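Local coordinates for protein 4-alpha-glucanotransferase (Streptococcus agalactiae, PDB 6M6T) that is a 4-alpha-glucanotransferase of the amylomaltase family, built on a TIM barrel, with glycans bound in its pockets, at residues V9-T14 / Y30-F35; E80-K85 / Q192-K197; K118-L121 / R125-R128; T446-L451 / W470-R475. One frame throughout, in Å; residues are numbered along the deposited sequence.

Interaction 1: V9-T14 / Y30-F35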
loop_
_atom_site.group_PDB
_atom_site.type_symbol
_atom_site.label_atom_id
_atom_site.label_comp_id
_atom_site.label_asym_id
_atom_site.label_seq_id
_atom_site.Cartn_x
_atom_site.Cartn_y
_atom_site.Cartn_z
ATOM N N VAL A 9 -2.328 9.843 -10.604
ATOM C CA VAL A 9 -3.198 10.187 -9.490
ATOM C C VAL A 9 -2.983 9.159 -8.386
ATOM O O VAL A 9 -2.784 7.971 -8.665
ATOM C CB VAL A 9 -4.673 10.274 -9.962
ATOM C CG1 VAL A 9 -5.666 10.239 -8.818
ATOM C CG2 VAL A 9 -4.875 11.552 -10.771
ATOM N N LEU A 10 -2.977 9.630 -7.135
ATOM C CA LEU A 10 -2.746 8.787 -5.959
ATOM C C LEU A 10 -4.076 8.559 -5.237
ATOM O O LEU A 10 -4.560 9.415 -4.481
ATOM C CB LEU A 10 -1.706 9.404 -5.027
ATOM C CG LEU A 10 -1.478 8.602 -3.747
ATOM C CD1 LEU A 10 -0.554 7.410 -3.997
ATOM C CD2 LEU A 10 -0.916 9.479 -2.668
ATOM N N MET A 11 -4.651 7.381 -5.457
ATOM C CA MET A 11 -5.921 7.021 -4.838
ATOM C C MET A 11 -5.985 5.522 -4.599
ATOM O O MET A 11 -5.943 4.727 -5.545
ATOM C CB MET A 11 -7.104 7.427 -5.696
ATOM C CG MET A 11 -8.208 7.949 -4.857
ATOM S SD MET A 11 -9.769 7.818 -5.691
ATOM C CE MET A 11 -10.695 8.538 -4.373
ATOM N N HIS A 12 -6.154 5.135 -3.350
ATOM C CA HIS A 12 -6.246 3.722 -3.065
ATOM C C HIS A 12 -7.623 3.195 -3.449
ATOM O O HIS A 12 -8.631 3.907 -3.373
ATOM C CB HIS A 12 -5.975 3.456 -1.587
ATOM C CG HIS A 12 -5.669 2.026 -1.294
ATOM N ND1 HIS A 12 -5.691 1.507 -0.021
ATOM C CD2 HIS A 12 -5.336 1.002 -2.116
ATOM C CE1 HIS A 12 -5.375 0.224 -0.068
ATOM N NE2 HIS A 12 -5.159 -0.109 -1.329
ATOM N N ILE A 13 -7.645 1.924 -3.855
ATOM C CA ILE A 13 -8.881 1.199 -4.108
ATOM C C ILE A 13 -9.899 1.404 -2.992
ATOM O O ILE A 13 -11.103 1.336 -3.228
ATOM C CB ILE A 13 -8.550 -0.288 -4.298
ATOM C CG1 ILE A 13 -7.299 -0.434 -5.172
ATOM C CG2 ILE A 13 -9.761 -1.039 -4.845
ATOM C CD1 ILE A 13 -7.562 -0.384 -6.620
ATOM N N THR A 14 -9.448 1.658 -1.762
ATOM C CA THR A 14 -10.437 1.790 -0.698
ATOM C C THR A 14 -11.229 3.084 -0.843
ATOM O O THR A 14 -12.406 3.126 -0.486
ATOM C CB THR A 14 -9.777 1.679 0.696
ATOM O OG1 THR A 14 -9.198 2.925 1.107
ATOM C CG2 THR A 14 -8.717 0.621 0.690
ATOM N N TYR A 30 -13.437 0.886 -12.733
ATOM C CA TYR A 30 -13.382 1.080 -14.182
ATOM C C TYR A 30 -13.758 2.508 -14.560
ATOM O O TYR A 30 -13.194 3.073 -15.506
ATOM C CB TYR A 30 -14.302 0.076 -14.893
ATOM C CG TYR A 30 -13.961 -1.379 -14.637
ATOM C CD1 TYR A 30 -14.502 -2.061 -13.553
ATOM C CD2 TYR A 30 -13.097 -2.072 -15.482
ATOM C CE1 TYR A 30 -14.188 -3.388 -13.308
ATOM C CE2 TYR A 30 -12.771 -3.400 -15.245
ATOM C CZ TYR A 30 -13.318 -4.056 -14.156
ATOM O OH TYR A 30 -12.990 -5.379 -13.915
ATOM N N ALA A 31 -14.678 3.121 -13.807
ATOM C CA ALA A 31 -14.971 4.536 -14.019
ATOM C C ALA A 31 -13.752 5.401 -13.702
ATOM O O ALA A 31 -13.479 6.382 -14.404
ATOM C CB ALA A 31 -16.176 4.961 -13.176
ATOM N N PHE A 32 -13.002 5.044 -12.654
ATOM C CA PHE A 32 -11.786 5.775 -12.315
ATOM C C PHE A 32 -10.742 5.653 -13.413
ATOM O O PHE A 32 -10.059 6.631 -13.743
ATOM C CB PHE A 32 -11.219 5.278 -10.991
ATOM C CG PHE A 32 -10.221 6.208 -10.402
ATOM C CD1 PHE A 32 -10.636 7.340 -9.730
ATOM C CD2 PHE A 32 -8.865 5.975 -10.531
ATOM C CE1 PHE A 32 -9.724 8.227 -9.215
ATOM C CE2 PHE A 32 -7.956 6.859 -9.992
ATOM C CZ PHE A 32 -8.386 7.976 -9.321
ATOM N N VAL A 33 -10.592 4.459 -13.988
ATOM C CA VAL A 33 -9.719 4.331 -15.159
ATOM C C VAL A 33 -10.202 5.254 -16.275
ATOM O O VAL A 33 -9.415 6.005 -16.869
ATOM C CB VAL A 33 -9.650 2.866 -15.633
ATOM C CG1 VAL A 33 -8.500 2.662 -16.606
ATOM C CG2 VAL A 33 -9.510 1.929 -14.461
ATOM N N ASP A 34 -11.510 5.180 -16.588
ATOM C CA ASP A 34 -12.115 6.026 -17.612
ATOM C C ASP A 34 -11.768 7.492 -17.372
ATOM O O ASP A 34 -11.457 8.241 -18.314
ATOM C CB ASP A 34 -13.639 5.830 -17.614
ATOM C CG ASP A 34 -14.101 4.576 -18.390
ATOM O OD1 ASP A 34 -13.426 4.183 -19.370
ATOM O OD2 ASP A 34 -15.156 3.994 -18.019
ATOM N N PHE A 35 -11.792 7.910 -16.104
ATOM C CA PHE A 35 -11.483 9.292 -15.765
ATOM C C PHE A 35 -10.000 9.591 -15.943
ATOM O O PHE A 35 -9.627 10.723 -16.275
ATOM C CB PHE A 35 -11.936 9.586 -14.334
ATOM C CG PHE A 35 -11.012 10.488 -13.584
ATOM C CD1 PHE A 35 -11.042 11.854 -13.792
ATOM C CD2 PHE A 35 -10.099 9.974 -12.670
ATOM C CE1 PHE A 35 -10.172 12.691 -13.109
ATOM C CE2 PHE A 35 -9.221 10.818 -11.976
ATOM C CZ PHE A 35 -9.255 12.164 -12.198
#
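The ring of F32 is the flat group here, reaching from the helix toward V9 of the strand and M11 just past its end. At its edge, close to the ring plane, sits V9, whose CG1 methyl lies 3.6 Å from F32 CZ. M11 comes in obliquely, neither square over a face nor at the rim: its SD is 4.3 Å from the F32 ring centroid and 41° off the normal, a Met-aromatic contact, with M11 SD nearest to F32 CE1 at 3.5 Å. One face of the ring carries F35 from the next turn of its own helix, whose CD2 stands over the plane but is offset toward the rim. F32 reaches the strand because its CG is anti to the backbone N (chi1 -164°). The M11 chain runs extended beyond CG, which carries the sulfur past CZ and on to CE1, while M11 CB stays 3.9 Å from F32 CZ. No hydrogen bond spans the two segments; the three touching residues are buried and the hold is apolar. W44 also meets the F32 ring, planes at about 45°, and its NE1 hydrogen-bonds to M11 O; M448 touches V9, M11, F32 and F35. Strand 6-10, helix 27-38 and strand 43-45 form a beta-alpha-beta unit, and this contact packs the helix against the end of the first strand and the residue after it, as in a TIM barrel.

Interaction 2: E80-K85 / Q192-K197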
loop_
_atom_site.group_PDB
_atom_site.type_symbol
_atom_site.label_atom_id
_atom_site.label_comp_id
_atom_site.label_asym_id
_atom_site.label_seq_id
_atom_site.Cartn_x
_atom_site.Cartn_y
_atom_site.Cartn_z
ATOM N N GLU A 80 -21.700 -13.166 -12.082
ATOM C CA GLU A 80 -21.020 -14.429 -12.362
ATOM C C GLU A 80 -21.883 -15.653 -12.088
ATOM O O GLU A 80 -21.485 -16.766 -12.450
ATOM C CB GLU A 80 -19.726 -14.534 -11.532
ATOM C CG GLU A 80 -18.478 -13.933 -12.196
ATOM C CD GLU A 80 -17.886 -14.840 -13.284
ATOM O OE1 GLU A 80 -17.412 -15.963 -12.969
ATOM O OE2 GLU A 80 -17.906 -14.425 -14.468
ATOM N N GLY A 81 -23.043 -15.477 -11.460
ATOM C CA GLY A 81 -23.904 -16.588 -11.120
ATOM C C GLY A 81 -23.608 -17.219 -9.786
ATOM O O GLY A 81 -24.070 -18.337 -9.531
ATOM N N PHE A 82 -22.857 -16.529 -8.926
ATOM C CA PHE A 82 -22.345 -17.039 -7.657
ATOM C C PHE A 82 -23.176 -16.578 -6.470
ATOM O O PHE A 82 -23.567 -17.391 -5.634
ATOM C CB PHE A 82 -20.895 -16.591 -7.473
ATOM C CG PHE A 82 -19.936 -17.249 -8.419
ATOM C CD1 PHE A 82 -20.287 -18.426 -9.073
ATOM C CD2 PHE A 82 -18.674 -16.697 -8.647
ATOM C CE1 PHE A 82 -19.404 -19.042 -9.935
ATOM C CE2 PHE A 82 -17.778 -17.307 -9.509
ATOM C CZ PHE A 82 -18.144 -18.482 -10.157
ATOM N N ILE A 83 -23.438 -15.279 -6.375
ATOM C CA ILE A 83 -24.465 -14.768 -5.477
ATOM C C ILE A 83 -25.550 -14.104 -6.318
ATOM O O ILE A 83 -25.434 -14.009 -7.547
ATOM C CB ILE A 83 -23.881 -13.783 -4.440
ATOM C CG1 ILE A 83 -22.765 -12.925 -5.044
ATOM C CG2 ILE A 83 -23.359 -14.525 -3.233
ATOM C CD1 ILE A 83 -22.378 -11.730 -4.185
ATOM N N SER A 84 -26.618 -13.669 -5.657
ATOM C CA SER A 84 -27.587 -12.709 -6.163
ATOM C C SER A 84 -27.480 -11.447 -5.308
ATOM O O SER A 84 -26.687 -11.384 -4.365
ATOM C CB SER A 84 -29.006 -13.290 -6.138
ATOM O OG SER A 84 -29.729 -12.836 -5.005
ATOM N N LYS A 85 -28.272 -10.420 -5.639
ATOM C CA LYS A 85 -28.182 -9.159 -4.907
ATOM C C LYS A 85 -29.234 -9.000 -3.817
ATOM O O LYS A 85 -29.161 -8.024 -3.062
ATOM C CB LYS A 85 -28.189 -7.943 -5.883
ATOM C CG LYS A 85 -29.403 -7.641 -6.709
ATOM C CD LYS A 85 -29.080 -6.437 -7.624
ATOM C CE LYS A 85 -27.739 -6.622 -8.315
ATOM N NZ LYS A 85 -27.506 -5.569 -9.332
ATOM N N GLN A 192 -9.072 -15.886 -2.253
ATOM C CA GLN A 192 -7.873 -15.400 -2.943
ATOM C C GLN A 192 -8.027 -15.525 -4.458
ATOM O O GLN A 192 -7.581 -14.642 -5.212
ATOM C CB GLN A 192 -6.623 -16.140 -2.450
ATOM C CG GLN A 192 -6.079 -15.666 -1.076
ATOM C CD GLN A 192 -5.954 -14.142 -0.944
ATOM O OE1 GLN A 192 -5.156 -13.499 -1.635
ATOM N NE2 GLN A 192 -6.735 -13.569 -0.036
ATOM N N TYR A 193 -8.685 -16.598 -4.916
ATOM C CA TYR A 193 -8.942 -16.756 -6.347
ATOM C C TYR A 193 -9.816 -15.622 -6.873
ATOM O O TYR A 193 -9.562 -15.074 -7.958
ATOM C CB TYR A 193 -9.596 -18.111 -6.620
ATOM C CG TYR A 193 -10.208 -18.251 -8.009
ATOM C CD1 TYR A 193 -9.417 -18.558 -9.117
ATOM C CD2 TYR A 193 -11.584 -18.092 -8.211
ATOM C CE1 TYR A 193 -9.977 -18.690 -10.384
ATOM C CE2 TYR A 193 -12.145 -18.222 -9.477
ATOM C CZ TYR A 193 -11.338 -18.519 -10.557
ATOM O OH TYR A 193 -11.891 -18.649 -11.810
ATOM N N PHE A 194 -10.847 -15.255 -6.106
ATOM C CA PHE A 194 -11.708 -14.134 -6.475
ATOM C C PHE A 194 -10.907 -12.855 -6.602
ATOM O O PHE A 194 -10.999 -12.138 -7.609
ATOM C CB PHE A 194 -12.791 -13.938 -5.424
ATOM C CG PHE A 194 -13.846 -14.960 -5.463
ATOM C CD1 PHE A 194 -14.220 -15.531 -6.671
ATOM C CD2 PHE A 194 -14.482 -15.348 -4.306
ATOM C CE1 PHE A 194 -15.202 -16.480 -6.720
ATOM C CE2 PHE A 194 -15.456 -16.294 -4.346
ATOM C CZ PHE A 194 -15.824 -16.865 -5.556
ATOM N N PHE A 195 -10.166 -12.523 -5.544
ATOM C CA PHE A 195 -9.292 -11.364 -5.559
ATOM C C PHE A 195 -8.504 -11.296 -6.849
ATOM O O PHE A 195 -8.570 -10.306 -7.576
ATOM C CB PHE A 195 -8.327 -11.401 -4.375
ATOM C CG PHE A 195 -7.663 -10.091 -4.123
ATOM C CD1 PHE A 195 -6.496 -9.746 -4.798
ATOM C CD2 PHE A 195 -8.220 -9.178 -3.230
ATOM C CE1 PHE A 195 -5.888 -8.519 -4.574
ATOM C CE2 PHE A 195 -7.618 -7.950 -2.994
ATOM C CZ PHE A 195 -6.447 -7.615 -3.660
ATOM N N TYR A 196 -7.726 -12.337 -7.126
ATOM C CA TYR A 196 -6.800 -12.232 -8.244
ATOM C C TYR A 196 -7.537 -12.152 -9.577
ATOM O O TYR A 196 -7.147 -11.363 -10.445
ATOM C CB TYR A 196 -5.803 -13.385 -8.213
ATOM C CG TYR A 196 -4.628 -13.043 -7.343
ATOM C CD1 TYR A 196 -4.801 -12.849 -5.973
ATOM C CD2 TYR A 196 -3.350 -12.876 -7.883
ATOM C CE1 TYR A 196 -3.734 -12.522 -5.150
ATOM C CE2 TYR A 196 -2.270 -12.541 -7.067
ATOM C CZ TYR A 196 -2.478 -12.363 -5.702
ATOM O OH TYR A 196 -1.438 -12.029 -4.876
ATOM N N LYS A 197 -8.613 -12.935 -9.754
ATOM C CA LYS A 197 -9.419 -12.853 -10.976
ATOM C C LYS A 197 -9.910 -11.420 -11.229
ATOM O O LYS A 197 -9.674 -10.841 -12.304
ATOM C CB LYS A 197 -10.588 -13.841 -10.868
ATOM C CG LYS A 197 -11.360 -14.136 -12.150
ATOM C CD LYS A 197 -12.871 -14.033 -11.899
ATOM C CE LYS A 197 -13.663 -15.049 -12.714
ATOM N NZ LYS A 197 -13.246 -15.031 -14.143
#
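F82 meets F194 in the aromatic part of this contact, and E80 faces K197 in the electrostatic part; no hydrogen bond joins the segments. The two phenyl rings are 6.0 Å apart between centroids with planes at 43°, so they are neither stacked nor edge-to-face, and the touch is F82 CE2 to F194 CE1 at 3.9 Å. F194 swings its ring end toward the loop because CG is anti to the carbonyl carbon (chi1 -74°). E80 CB rests over one face of the F82 ring, offset toward its rim, and L77 packs on both phenylalanines. The charged pair is looser: E80 and K197 approach from opposite directions, and E80 OE1 is 4.4 Å from K197 NZ, beyond a salt bridge, though the charges should still attract. E80 OE1 is closer to the aliphatic K197 CE. K197 NZ also has a long, weak ion pair with E201. Between E80 and F82, G81 leaves helical geometry with a phi of 88°, forming the Schellman motif that ends the helix before this loop.

Interaction 3: K118-L121 / R125-R128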
loop_
_atom_site.group_PDB
_atom_site.type_symbol
_atom_site.label_atom_id
_atom_site.label_comp_id
_atom_site.label_asym_id
_atom_site.label_seq_id
_atom_site.Cartn_x
_atom_site.Cartn_y
_atom_site.Cartn_z
ATOM N N LYS A 118 -19.291 -21.116 -1.522
ATOM C CA LYS A 118 -20.123 -22.322 -1.570
ATOM C C LYS A 118 -20.715 -22.537 -2.955
ATOM O O LYS A 118 -20.757 -23.673 -3.445
ATOM C CB LYS A 118 -21.245 -22.230 -0.526
ATOM C CG LYS A 118 -22.321 -23.327 -0.595
ATOM C CD LYS A 118 -23.323 -23.237 0.592
ATOM C CE LYS A 118 -23.107 -24.342 1.660
ATOM N NZ LYS A 118 -21.928 -24.121 2.579
ATOM N N ASN A 119 -21.178 -21.456 -3.605
ATOM C CA ASN A 119 -21.739 -21.599 -4.949
ATOM C C ASN A 119 -20.659 -21.799 -6.001
ATOM O O ASN A 119 -20.897 -22.503 -6.990
ATOM C CB ASN A 119 -22.595 -20.391 -5.319
ATOM C CG ASN A 119 -23.880 -20.328 -4.525
ATOM O OD1 ASN A 119 -24.586 -21.333 -4.379
ATOM N ND2 ASN A 119 -24.190 -19.145 -3.992
ATOM N N PHE A 120 -19.478 -21.189 -5.824
ATOM C CA PHE A 120 -18.391 -21.415 -6.771
ATOM C C PHE A 120 -17.929 -22.870 -6.754
ATOM O O PHE A 120 -17.619 -23.433 -7.811
ATOM C CB PHE A 120 -17.202 -20.499 -6.488
ATOM C CG PHE A 120 -15.932 -20.953 -7.179
ATOM C CD1 PHE A 120 -15.713 -20.656 -8.520
ATOM C CD2 PHE A 120 -14.983 -21.720 -6.508
ATOM C CE1 PHE A 120 -14.565 -21.089 -9.171
ATOM C CE2 PHE A 120 -13.843 -22.159 -7.159
ATOM C CZ PHE A 120 -13.633 -21.837 -8.496
ATOM N N LEU A 121 -17.860 -23.496 -5.570
ATOM C CA LEU A 121 -17.351 -24.866 -5.532
ATOM C C LEU A 121 -18.297 -25.868 -6.204
ATOM O O LEU A 121 -17.825 -26.872 -6.753
ATOM C CB LEU A 121 -17.063 -25.285 -4.095
ATOM C CG LEU A 121 -15.893 -24.558 -3.429
ATOM C CD1 LEU A 121 -15.853 -24.931 -1.955
ATOM C CD2 LEU A 121 -14.550 -24.858 -4.130
ATOM N N ARG A 125 -16.780 -27.362 -13.244
ATOM C CA ARG A 125 -15.362 -27.087 -13.510
ATOM C C ARG A 125 -14.650 -26.439 -12.325
ATOM O O ARG A 125 -13.481 -26.060 -12.458
ATOM C CB ARG A 125 -15.183 -26.189 -14.766
ATOM C CG ARG A 125 -15.944 -26.626 -16.016
ATOM C CD ARG A 125 -15.020 -27.228 -17.099
ATOM N NE ARG A 125 -14.974 -28.698 -17.088
ATOM C CZ ARG A 125 -15.950 -29.495 -17.536
ATOM N NH1 ARG A 125 -17.075 -28.977 -18.011
ATOM N NH2 ARG A 125 -15.825 -30.819 -17.484
ATOM N N ALA A 126 -15.338 -26.267 -11.193
ATOM C CA ALA A 126 -14.829 -25.440 -10.099
ATOM C C ALA A 126 -13.398 -25.811 -9.725
ATOM O O ALA A 126 -12.481 -24.979 -9.786
ATOM C CB ALA A 126 -15.736 -25.567 -8.870
ATOM N N THR A 127 -13.192 -27.079 -9.360
ATOM C CA THR A 127 -11.916 -27.472 -8.786
ATOM C C THR A 127 -10.783 -27.368 -9.801
ATOM O O THR A 127 -9.668 -26.998 -9.425
ATOM C CB THR A 127 -12.008 -28.883 -8.182
ATOM O OG1 THR A 127 -11.903 -29.879 -9.210
ATOM C CG2 THR A 127 -13.322 -29.052 -7.404
ATOM N N ARG A 128 -11.043 -27.628 -11.087
ATOM C CA ARG A 128 -9.962 -27.504 -12.062
ATOM C C ARG A 128 -9.668 -26.065 -12.455
ATOM O O ARG A 128 -8.668 -25.826 -13.132
ATOM C CB ARG A 128 -10.249 -28.309 -13.330
ATOM C CG ARG A 128 -8.976 -28.855 -13.981
ATOM C CD ARG A 128 -9.176 -29.184 -15.441
ATOM N NE ARG A 128 -7.942 -29.636 -16.085
ATOM C CZ ARG A 128 -6.899 -28.855 -16.346
ATOM N NH1 ARG A 128 -5.824 -29.359 -16.938
ATOM N NH2 ARG A 128 -6.924 -27.573 -16.012
#
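F120 and L121 meet A126 where helix 105-122 gives way to helix 126-134, two consecutive helices joined by a short loop. Just ahead of the contact in the first segment, N119 ND2 makes a weak hydrogen bond to F82 O, tying this helix to the loop that follows helix 74-78. At F120 the ring does the work. With CG anti to the backbone N (chi1 164°), the side chain brings one face of its ring over the A126 methyl, which is offset toward the rim, and F120 CE2 to A126 CB is 4.3 Å. V190 and Y193 of helix 182-208 also pack against F120, so the ring lies between the second helix and that longer one. L121 follows, its side chain against K186 and V190 of the same long helix while its end comes nearer to the second segment. The closing detail belongs to the phenyl ring: its far end reaches the backbone of the second helix, F120 CZ being 3.6 Å from A126 O.

Interaction 4: T446-L451 / W470-R475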
loop_
_atom_site.group_PDB
_atom_site.type_symbol
_atom_site.label_atom_id
_atom_site.label_comp_id
_atom_site.label_asym_id
_atom_site.label_seq_id
_atom_site.Cartn_x
_atom_site.Cartn_y
_atom_site.Cartn_z
ATOM N N THR A 446 -0.740 13.407 -8.228
ATOM C CA THR A 446 -1.670 14.297 -7.556
ATOM C C THR A 446 -2.552 13.498 -6.611
ATOM O O THR A 446 -3.110 12.465 -6.993
ATOM C CB THR A 446 -2.507 15.052 -8.578
ATOM O OG1 THR A 446 -1.631 15.877 -9.364
ATOM C CG2 THR A 446 -3.565 15.911 -7.866
ATOM N N CYS A 447 -2.638 13.963 -5.369
ATOM C CA CYS A 447 -3.403 13.284 -4.336
ATOM C C CYS A 447 -4.871 13.583 -4.569
ATOM O O CYS A 447 -5.278 14.744 -4.465
ATOM C CB CYS A 447 -2.976 13.778 -2.957
ATOM S SG CYS A 447 -1.771 12.750 -2.064
ATOM N N MET A 448 -5.667 12.554 -4.872
ATOM C CA MET A 448 -7.065 12.794 -5.218
ATOM C C MET A 448 -7.783 13.666 -4.188
ATOM O O MET A 448 -8.759 14.345 -4.532
ATOM C CB MET A 448 -7.797 11.456 -5.400
ATOM C CG MET A 448 -9.297 11.569 -5.685
ATOM S SD MET A 448 -9.675 12.357 -7.265
ATOM C CE MET A 448 -8.839 11.275 -8.377
ATOM N N GLN A 449 -7.309 13.691 -2.940
ATOM C CA GLN A 449 -7.873 14.616 -1.960
ATOM C C GLN A 449 -7.758 16.052 -2.446
ATOM O O GLN A 449 -8.759 16.779 -2.520
ATOM C CB GLN A 449 -7.165 14.467 -0.613
ATOM C CG GLN A 449 -7.666 13.356 0.282
ATOM C CD GLN A 449 -6.979 12.037 -0.018
ATOM O OE1 GLN A 449 -6.644 11.727 -1.180
ATOM N NE2 GLN A 449 -6.750 11.253 1.029
ATOM N N ASP A 450 -6.534 16.466 -2.807
ATOM C CA ASP A 450 -6.252 17.866 -3.130
ATOM C C ASP A 450 -6.851 18.285 -4.465
ATOM O O ASP A 450 -7.214 19.452 -4.637
ATOM C CB ASP A 450 -4.746 18.089 -3.127
ATOM C CG ASP A 450 -4.099 17.599 -1.843
ATOM O OD1 ASP A 450 -4.689 17.861 -0.764
ATOM O OD2 ASP A 450 -3.018 16.952 -1.911
ATOM N N LEU A 451 -6.968 17.361 -5.413
ATOM C CA LEU A 451 -7.686 17.658 -6.647
ATOM C C LEU A 451 -9.121 18.114 -6.374
ATOM O O LEU A 451 -9.631 19.009 -7.053
ATOM C CB LEU A 451 -7.668 16.438 -7.553
ATOM C CG LEU A 451 -8.333 16.714 -8.877
ATOM C CD1 LEU A 451 -7.278 17.096 -9.893
ATOM C CD2 LEU A 451 -9.097 15.485 -9.298
ATOM N N TRP A 470 -6.905 5.611 7.216
ATOM C CA TRP A 470 -7.277 4.800 6.055
ATOM C C TRP A 470 -8.786 4.803 5.822
ATOM O O TRP A 470 -9.349 3.851 5.271
ATOM C CB TRP A 470 -6.753 3.362 6.171
ATOM C CG TRP A 470 -5.406 3.269 6.858
ATOM C CD1 TRP A 470 -5.175 2.904 8.157
ATOM C CD2 TRP A 470 -4.114 3.547 6.291
ATOM N NE1 TRP A 470 -3.831 2.943 8.433
ATOM C CE2 TRP A 470 -3.156 3.331 7.307
ATOM C CE3 TRP A 470 -3.674 3.960 5.031
ATOM C CZ2 TRP A 470 -1.781 3.514 7.098
ATOM C CZ3 TRP A 470 -2.306 4.140 4.824
ATOM C CH2 TRP A 470 -1.379 3.919 5.852
ATOM N N GLN A 471 -9.446 5.886 6.215
ATOM C CA GLN A 471 -10.890 5.940 6.187
ATOM C C GLN A 471 -11.454 6.845 5.110
ATOM O O GLN A 471 -12.679 6.891 4.951
ATOM C CB GLN A 471 -11.422 6.411 7.541
ATOM C CG GLN A 471 -11.608 5.307 8.516
ATOM C CD GLN A 471 -11.622 5.837 9.906
ATOM O OE1 GLN A 471 -11.748 7.053 10.104
ATOM N NE2 GLN A 471 -11.468 4.948 10.888
ATOM N N TRP A 472 -10.623 7.579 4.381
ATOM C CA TRP A 472 -11.178 8.514 3.410
ATOM C C TRP A 472 -11.783 7.776 2.222
ATOM O O TRP A 472 -11.161 6.887 1.634
ATOM C CB TRP A 472 -10.116 9.485 2.921
ATOM C CG TRP A 472 -10.698 10.546 2.064
ATOM C CD1 TRP A 472 -11.493 11.581 2.466
ATOM C CD2 TRP A 472 -10.548 10.678 0.651
ATOM N NE1 TRP A 472 -11.834 12.361 1.388
ATOM C CE2 TRP A 472 -11.271 11.826 0.260
ATOM C CE3 TRP A 472 -9.875 9.937 -0.327
ATOM C CZ2 TRP A 472 -11.339 12.245 -1.060
ATOM C CZ3 TRP A 472 -9.952 10.353 -1.635
ATOM C CH2 TRP A 472 -10.673 11.502 -1.990
ATOM N N ARG A 473 -13.006 8.145 1.877
ATOM C CA ARG A 473 -13.594 7.785 0.600
ATOM C C ARG A 473 -14.037 9.066 -0.096
ATOM O O ARG A 473 -14.209 10.114 0.533
ATOM C CB ARG A 473 -14.758 6.795 0.782
ATOM C CG ARG A 473 -14.307 5.420 1.272
ATOM C CD ARG A 473 -15.465 4.481 1.516
ATOM N NE ARG A 473 -16.078 4.041 0.267
ATOM C CZ ARG A 473 -17.378 3.783 0.112
ATOM N NH1 ARG A 473 -18.219 3.902 1.135
ATOM N NH2 ARG A 473 -17.837 3.399 -1.070
ATOM N N MET A 474 -14.204 8.986 -1.405
ATOM C CA MET A 474 -14.515 10.154 -2.221
ATOM C C MET A 474 -15.927 10.059 -2.791
ATOM O O MET A 474 -16.287 9.059 -3.426
ATOM C CB MET A 474 -13.505 10.291 -3.349
ATOM C CG MET A 474 -13.965 11.155 -4.493
ATOM S SD MET A 474 -13.214 10.495 -5.994
ATOM C CE MET A 474 -14.100 8.944 -6.063
ATOM N N ARG A 475 -16.717 11.109 -2.580
ATOM C CA ARG A 475 -18.044 11.178 -3.173
ATOM C C ARG A 475 -17.938 11.390 -4.679
ATOM O O ARG A 475 -17.160 12.235 -5.141
ATOM C CB ARG A 475 -18.834 12.309 -2.530
ATOM C CG ARG A 475 -18.560 12.459 -1.050
ATOM C CD ARG A 475 -19.672 13.214 -0.344
ATOM N NE ARG A 475 -19.712 14.635 -0.695
ATOM C CZ ARG A 475 -19.004 15.572 -0.071
ATOM N NH1 ARG A 475 -18.190 15.235 0.925
ATOM N NH2 ARG A 475 -19.101 16.844 -0.447
#
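Q449, in the short helix 448-451 that follows strand 443-447 of the TIM barrel, lays its side chain over W472 of the 470-475 loop; C447 holds the N-cap position of that helix. From CB the chain turns with CG anti to the carbonyl carbon, putting Q449 CG 3.8 Å from the centroid of the six-membered ring of W472. It stands only 7° off the ring normal, a CH-pi contact. A bend at chi2 (87°) then folds the amide down flat over the indole, planes 8° apart. Q449 CD lies 3.6 Å from W472 CE3. At the tip the two amide atoms part: Q449 OE1 rests 3.6 Å from W472 CZ3, while Q449 NE2 lies over the CE3 and CD2 side and gives its hydrogen bond to S458 O, which probably helps set the rotation of the amide. The opposite face of the indole has the backbone N of M474 above it, offset toward the rim. At the edge, in the ring plane, M448 crosses at about a right angle, and M448 CG is 3.9 Å from W472 CH2. The same carbon also meets the second methionine: M448 CG lies 4.1 Å from M474 SD.

How the interactions relate
The four contacts fall into two pairs. Interactions 1 and 4 have centres 10 Å apart and share the parallel barrel sheet, where strands 6-10 and 443-447 are neighbours; L10 N and T446 O, 2.8 Å apart, probably form a hydrogen bond, and the M11 methyl packs against W472. Interactions 2 and 3 lie in a helical region with centres 11 Å apart, F82 and F194 both packing on F120. Interaction 2 is 21 Å from interaction 1, centre to centre, and the centres of interactions 3 and 4 are 38 Å apart. A bound 1,5-anhydro-D-glucitol lies about 13 Å from the Q449 side chain, and W470 touches N461 of a glycan pocket.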